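Local atomic coordinates of endopolygalacturonase (Chondrostereum purpureum, PDB entry 1K5C), a protein that probably hydrolyses the alpha-1,4 links between galacturonic acid units of polygalacturonan. Residues 109-122 / 132-144. Sequence-based numbering, arbitrary orientation. Where two conformers were deposited one is given.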
loop_
_atom_site.group_PDB
_atom_site.type_symbol
_atom_site.label_atom_id
_atom_site.label_comp_id
_atom_site.label_asym_id
_atom_site.label_seq_id
_atom_site.Cartn_x
_atom_site.Cartn_y
_atom_site.Cartn_z
ATOM N N TYR A 109 7.652 11.598 7.238
ATOM C CA TYR A 109 6.345 11.641 7.878
ATOM C C TYR A 109 6.321 10.569 8.944
ATOM O O TYR A 109 6.512 9.383 8.630
ATOM C CB TYR A 109 5.214 11.376 6.842
ATOM C CG TYR A 109 5.038 12.571 5.913
ATOM C CD1 TYR A 109 5.948 12.915 4.946
ATOM C CD2 TYR A 109 3.938 13.422 6.130
ATOM C CE1 TYR A 109 5.778 14.060 4.148
ATOM C CE2 TYR A 109 3.776 14.563 5.354
ATOM C CZ TYR A 109 4.684 14.878 4.360
ATOM O OH TYR A 109 4.485 16.015 3.627
ATOM N N LYS A 110 6.057 10.974 10.206
ATOM C CA LYS A 110 6.176 10.007 11.311
ATOM C C LYS A 110 4.986 10.022 12.239
ATOM O O LYS A 110 4.419 11.059 12.570
ATOM C CB LYS A 110 7.434 10.415 12.167
ATOM C CG LYS A 110 8.732 10.473 11.387
ATOM C CD LYS A 110 9.820 11.348 11.982
ATOM C CE LYS A 110 9.502 12.892 11.728
ATOM N NZ LYS A 110 10.724 13.597 12.279
ATOM N N LYS A 111 4.666 8.817 12.747
ATOM C CA LYS A 111 3.918 8.660 14.009
ATOM C C LYS A 111 2.591 9.366 14.012
ATOM O O LYS A 111 2.246 10.194 14.855
ATOM C CB LYS A 111 4.794 9.113 15.190
ATOM C CG LYS A 111 5.967 8.159 15.454
ATOM C CD LYS A 111 5.467 6.848 16.074
ATOM C CE LYS A 111 6.547 5.945 16.571
ATOM N NZ LYS A 111 5.819 4.856 17.328
ATOM N N PHE A 112 1.749 9.017 13.000
ATOM C CA PHE A 112 0.324 9.362 13.090
ATOM C C PHE A 112 -0.479 8.152 12.639
ATOM O O PHE A 112 0.056 7.171 12.098
ATOM C CB PHE A 112 -0.026 10.628 12.295
ATOM C CG PHE A 112 0.253 10.533 10.815
ATOM C CD1 PHE A 112 -0.682 9.995 9.948
ATOM C CD2 PHE A 112 1.474 11.036 10.324
ATOM C CE1 PHE A 112 -0.434 9.982 8.571
ATOM C CE2 PHE A 112 1.727 11.014 8.975
ATOM C CZ PHE A 112 0.788 10.470 8.095
ATOM N N GLU A 113 -1.789 8.261 12.858
ATOM C CA GLU A 113 -2.722 7.177 12.532
ATOM C C GLU A 113 -3.799 7.708 11.602
ATOM O O GLU A 113 -4.317 8.811 11.793
ATOM C CB GLU A 113 -3.372 6.657 13.819
ATOM C CG GLU A 113 -4.525 5.670 13.568
ATOM C CD GLU A 113 -5.000 5.033 14.830
ATOM O OE1 GLU A 113 -4.244 4.418 15.554
ATOM O OE2 GLU A 113 -6.199 5.056 15.053
ATOM N N VAL A 114 -4.123 6.900 10.607
ATOM C CA VAL A 114 -5.341 7.055 9.817
ATOM C C VAL A 114 -6.339 6.051 10.367
ATOM O O VAL A 114 -6.049 4.849 10.358
ATOM C CB VAL A 114 -5.043 6.810 8.321
ATOM C CG1 VAL A 114 -6.336 6.757 7.550
ATOM C CG2 VAL A 114 -4.065 7.898 7.826
ATOM N N LEU A 115 -7.458 6.557 10.862
ATOM C CA LEU A 115 -8.485 5.716 11.488
ATOM C C LEU A 115 -9.717 5.680 10.566
ATOM O O LEU A 115 -10.283 6.738 10.218
ATOM C CB LEU A 115 -8.866 6.319 12.834
ATOM C CG LEU A 115 -10.031 5.634 13.566
ATOM C CD1 LEU A 115 -9.680 4.176 13.966
ATOM C CD2 LEU A 115 -10.401 6.419 14.817
ATOM N N ASN A 116 -10.132 4.480 10.180
ATOM C CA ASN A 116 -11.399 4.307 9.451
ATOM C C ASN A 116 -11.496 5.189 8.190
ATOM O O ASN A 116 -12.406 6.006 8.023
ATOM C CB ASN A 116 -12.585 4.497 10.397
ATOM C CG ASN A 116 -12.506 3.491 11.539
ATOM O OD1 ASN A 116 -11.988 2.367 11.341
ATOM N ND2 ASN A 116 -13.032 3.882 12.688
ATOM N N SER A 117 -10.554 4.968 7.264
ATOM C CA SER A 117 -10.692 5.585 5.955
ATOM C C SER A 117 -11.965 5.069 5.258
ATOM O O SER A 117 -12.331 3.911 5.386
ATOM C CB SER A 117 -9.451 5.303 5.101
ATOM O OG SER A 117 -9.240 3.897 4.900
ATOM N N PRO A 118 -12.626 5.936 4.445
ATOM C CA PRO A 118 -13.793 5.449 3.681
ATOM C C PRO A 118 -13.427 4.305 2.754
ATOM O O PRO A 118 -14.234 3.359 2.630
ATOM C CB PRO A 118 -14.295 6.698 2.940
ATOM C CG PRO A 118 -13.907 7.844 3.900
ATOM C CD PRO A 118 -12.505 7.412 4.398
ATOM N N ALA A 119 -12.291 4.398 2.094
ATOM C CA ALA A 119 -11.781 3.319 1.205
ATOM C C ALA A 119 -10.255 3.444 1.264
ATOM O O ALA A 119 -9.673 3.323 2.350
ATOM C CB ALA A 119 -12.428 3.375 -0.169
ATOM N N GLN A 120 -9.592 3.693 0.138
ATOM C CA GLN A 120 -8.136 3.652 0.148
ATOM C C GLN A 120 -7.607 4.754 1.079
ATOM O O GLN A 120 -8.066 5.901 1.058
ATOM C CB GLN A 120 -7.563 3.881 -1.275
ATOM C CG GLN A 120 -7.894 2.739 -2.252
ATOM C CD GLN A 120 -9.247 2.893 -2.955
ATOM O OE1 GLN A 120 -10.123 3.647 -2.539
ATOM N NE2 GLN A 120 -9.482 2.089 -4.004
ATOM N N ALA A 121 -6.614 4.378 1.925
ATOM C CA ALA A 121 -6.211 5.274 3.018
ATOM C C ALA A 121 -5.197 6.320 2.596
ATOM O O ALA A 121 -5.517 7.517 2.611
ATOM C CB ALA A 121 -5.721 4.430 4.199
ATOM N N ILE A 122 -3.972 5.911 2.272
ATOM C CA ILE A 122 -2.888 6.888 1.999
ATOM C C ILE A 122 -2.337 6.665 0.582
ATOM O O ILE A 122 -1.824 5.606 0.259
ATOM C CB ILE A 122 -1.753 6.761 3.031
ATOM C CG1 ILE A 122 -2.290 6.914 4.443
ATOM C CG2 ILE A 122 -0.639 7.757 2.716
ATOM C CD1 ILE A 122 -1.252 6.688 5.544
ATOM N N THR A 132 9.928 9.397 3.060
ATOM C CA THR A 132 9.898 8.338 4.051
ATOM C C THR A 132 8.653 8.467 4.885
ATOM O O THR A 132 8.375 9.560 5.431
ATOM C CB THR A 132 11.127 8.400 4.977
ATOM O OG1 THR A 132 12.288 8.204 4.143
ATOM C CG2 THR A 132 11.110 7.301 6.025
ATOM N N LEU A 133 7.908 7.369 5.013
ATOM C CA LEU A 133 6.754 7.260 5.917
ATOM C C LEU A 133 7.161 6.252 7.001
ATOM O O LEU A 133 7.548 5.122 6.669
ATOM C CB LEU A 133 5.503 6.776 5.187
ATOM C CG LEU A 133 4.674 7.811 4.420
ATOM C CD1 LEU A 133 5.286 8.973 3.756
ATOM C CD2 LEU A 133 3.694 7.076 3.472
ATOM N N ASP A 134 7.107 6.667 8.270
ATOM C CA ASP A 134 7.724 5.881 9.345
ATOM C C ASP A 134 6.814 5.864 10.547
ATOM O O ASP A 134 6.494 6.924 11.106
ATOM C CB ASP A 134 9.112 6.505 9.647
ATOM C CG ASP A 134 9.942 5.711 10.644
ATOM O OD1 ASP A 134 9.411 4.857 11.356
ATOM O OD2 ASP A 134 11.177 5.926 10.619
ATOM N N GLY A 135 6.358 4.681 10.947
ATOM C CA GLY A 135 5.584 4.587 12.192
ATOM C C GLY A 135 4.160 5.084 12.050
ATOM O O GLY A 135 3.596 5.566 13.031
ATOM N N ILE A 136 3.579 4.915 10.866
ATOM C CA ILE A 136 2.190 5.274 10.594
ATOM C C ILE A 136 1.319 4.033 10.789
ATOM O O ILE A 136 1.672 2.951 10.332
ATOM C CB ILE A 136 2.065 5.874 9.198
ATOM C CG1 ILE A 136 2.854 7.266 9.213
ATOM C CG2 ILE A 136 0.604 6.098 8.787
ATOM C CD1 ILE A 136 3.034 7.701 7.791
ATOM N N THR A 137 0.171 4.248 11.441
ATOM C CA THR A 137 -0.815 3.175 11.581
ATOM C C THR A 137 -2.029 3.490 10.707
ATOM O O THR A 137 -2.589 4.602 10.840
ATOM C CB THR A 137 -1.265 3.027 13.035
ATOM O OG1 THR A 137 -0.129 2.662 13.829
ATOM C CG2 THR A 137 -2.354 1.990 13.212
ATOM N N VAL A 138 -2.441 2.553 9.874
ATOM C CA VAL A 138 -3.749 2.623 9.194
ATOM C C VAL A 138 -4.627 1.623 9.953
ATOM O O VAL A 138 -4.472 0.402 9.790
ATOM C CB VAL A 138 -3.660 2.288 7.695
ATOM C CG1 VAL A 138 -5.074 2.255 7.111
ATOM C CG2 VAL A 138 -2.779 3.317 7.002
ATOM N N ASP A 139 -5.497 2.148 10.818
ATOM C CA ASP A 139 -6.392 1.307 11.597
ATOM C C ASP A 139 -7.785 1.368 10.962
ATOM O O ASP A 139 -8.576 2.265 11.251
ATOM C CB ASP A 139 -6.453 1.723 13.062
ATOM C CG ASP A 139 -7.314 0.804 13.871
ATOM O OD1 ASP A 139 -8.084 0.006 13.292
ATOM O OD2 ASP A 139 -7.223 0.863 15.132
ATOM N N ASP A 140 -8.029 0.379 10.063
ATOM C CA ASP A 140 -9.328 0.151 9.501
ATOM C C ASP A 140 -9.923 -1.167 10.019
ATOM O O ASP A 140 -10.795 -1.768 9.393
ATOM C CB ASP A 140 -9.292 0.159 7.953
ATOM C CG ASP A 140 -9.126 1.527 7.402
ATOM O OD1 ASP A 140 -9.263 2.550 8.061
ATOM O OD2 ASP A 140 -8.812 1.558 6.136
ATOM N N PHE A 141 -9.495 -1.594 11.212
ATOM C CA PHE A 141 -9.981 -2.868 11.775
ATOM C C PHE A 141 -11.514 -2.911 11.857
ATOM O O PHE A 141 -12.113 -3.983 11.675
ATOM C CB PHE A 141 -9.345 -3.049 13.163
ATOM C CG PHE A 141 -9.805 -4.331 13.813
ATOM C CD1 PHE A 141 -9.330 -5.586 13.357
ATOM C CD2 PHE A 141 -10.699 -4.332 14.848
ATOM C CE1 PHE A 141 -9.765 -6.749 13.953
ATOM C CE2 PHE A 141 -11.148 -5.530 15.415
ATOM C CZ PHE A 141 -10.668 -6.738 14.952
ATOM N N ALA A 142 -12.172 -1.783 12.185
ATOM C CA ALA A 142 -13.617 -1.766 12.286
ATOM C C ALA A 142 -14.262 -2.221 10.991
ATOM O O ALA A 142 -15.431 -2.683 10.990
ATOM C CB ALA A 142 -14.076 -0.349 12.665
ATOM N N GLY A 143 -13.577 -2.068 9.858
ATOM C CA GLY A 143 -14.094 -2.504 8.552
ATOM C C GLY A 143 -14.264 -4.021 8.440
ATOM O O GLY A 143 -14.896 -4.482 7.477
ATOM N N ASP A 144 -13.707 -4.795 9.365
ATOM C CA ASP A 144 -13.902 -6.235 9.313
ATOM C C ASP A 144 -15.331 -6.608 9.624
ATOM O O ASP A 144 -15.831 -7.672 9.208
ATOM C CB ASP A 144 -13.003 -6.953 10.319
ATOM C CG ASP A 144 -11.540 -7.052 9.937
ATOM O OD1 ASP A 144 -11.141 -6.488 8.917
ATOM O OD2 ASP A 144 -10.817 -7.768 10.686
HETATM O O HOH W 1 -6.932 2.896 16.717
HETATM O O HOH W 2 -10.856 0.631 13.092
#
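Tyr109 pairs with Leu133, Glu113 with Thr137 and Val114 with Val138 as strands 108-115 and 130-139 run parallel in successive coils of the right-handed beta-helix of family 28. Backbone bonds alternate along the pair; Val114 N gives one to Thr137 O at 2.8 Å. Lys111 and Gly135 face each other, both with positive phi (57° and 76°).

The inward side is tightly packed. Ile136 lays CG1 over one face of the Phe112 ring, 4.0 Å from its centroid, a CH-pi contact. Its CD1 reaches Phe112 CZ at 3.6 Å. Phe112 turns CG between its backbone N and carbonyl carbon, which brings the ring alongside Ile136. Ile122 CD1 fits against Ile136 CG2 and Val138 CG2, while Ala121 CB meets Val138 CG1. Phe70 and Phe77 of the preceding coil and Leu101 of strand 101-104 also pack on Phe112.

The outward side is looser and watery. Glu113 and Asp139 extend side by side. A water donates to Glu113 OE2 and to Asp139 OD2 (2.6 Å), bridging two like charges. Asp139 OD1 also takes Phe141 N in an Asx turn.

Past the strands, Asp140 anchors the loop at Ser117. Its OD1 accepts Ser117 N at 2.9 Å, 32° out of the carboxylate plane. Its OD2 lies 2.7 Å from Ser117 OG. An alanine at Asp140 is likely to leave Ser117 N without its acceptor and the loop less firmly fixed. This buried carboxylate probably steadies the loop, whose Ala119 lies close to Asn151, a galacturonate-binding residue, whereas outside, a shared water probably eases the repulsion between Glu113 and Asp139.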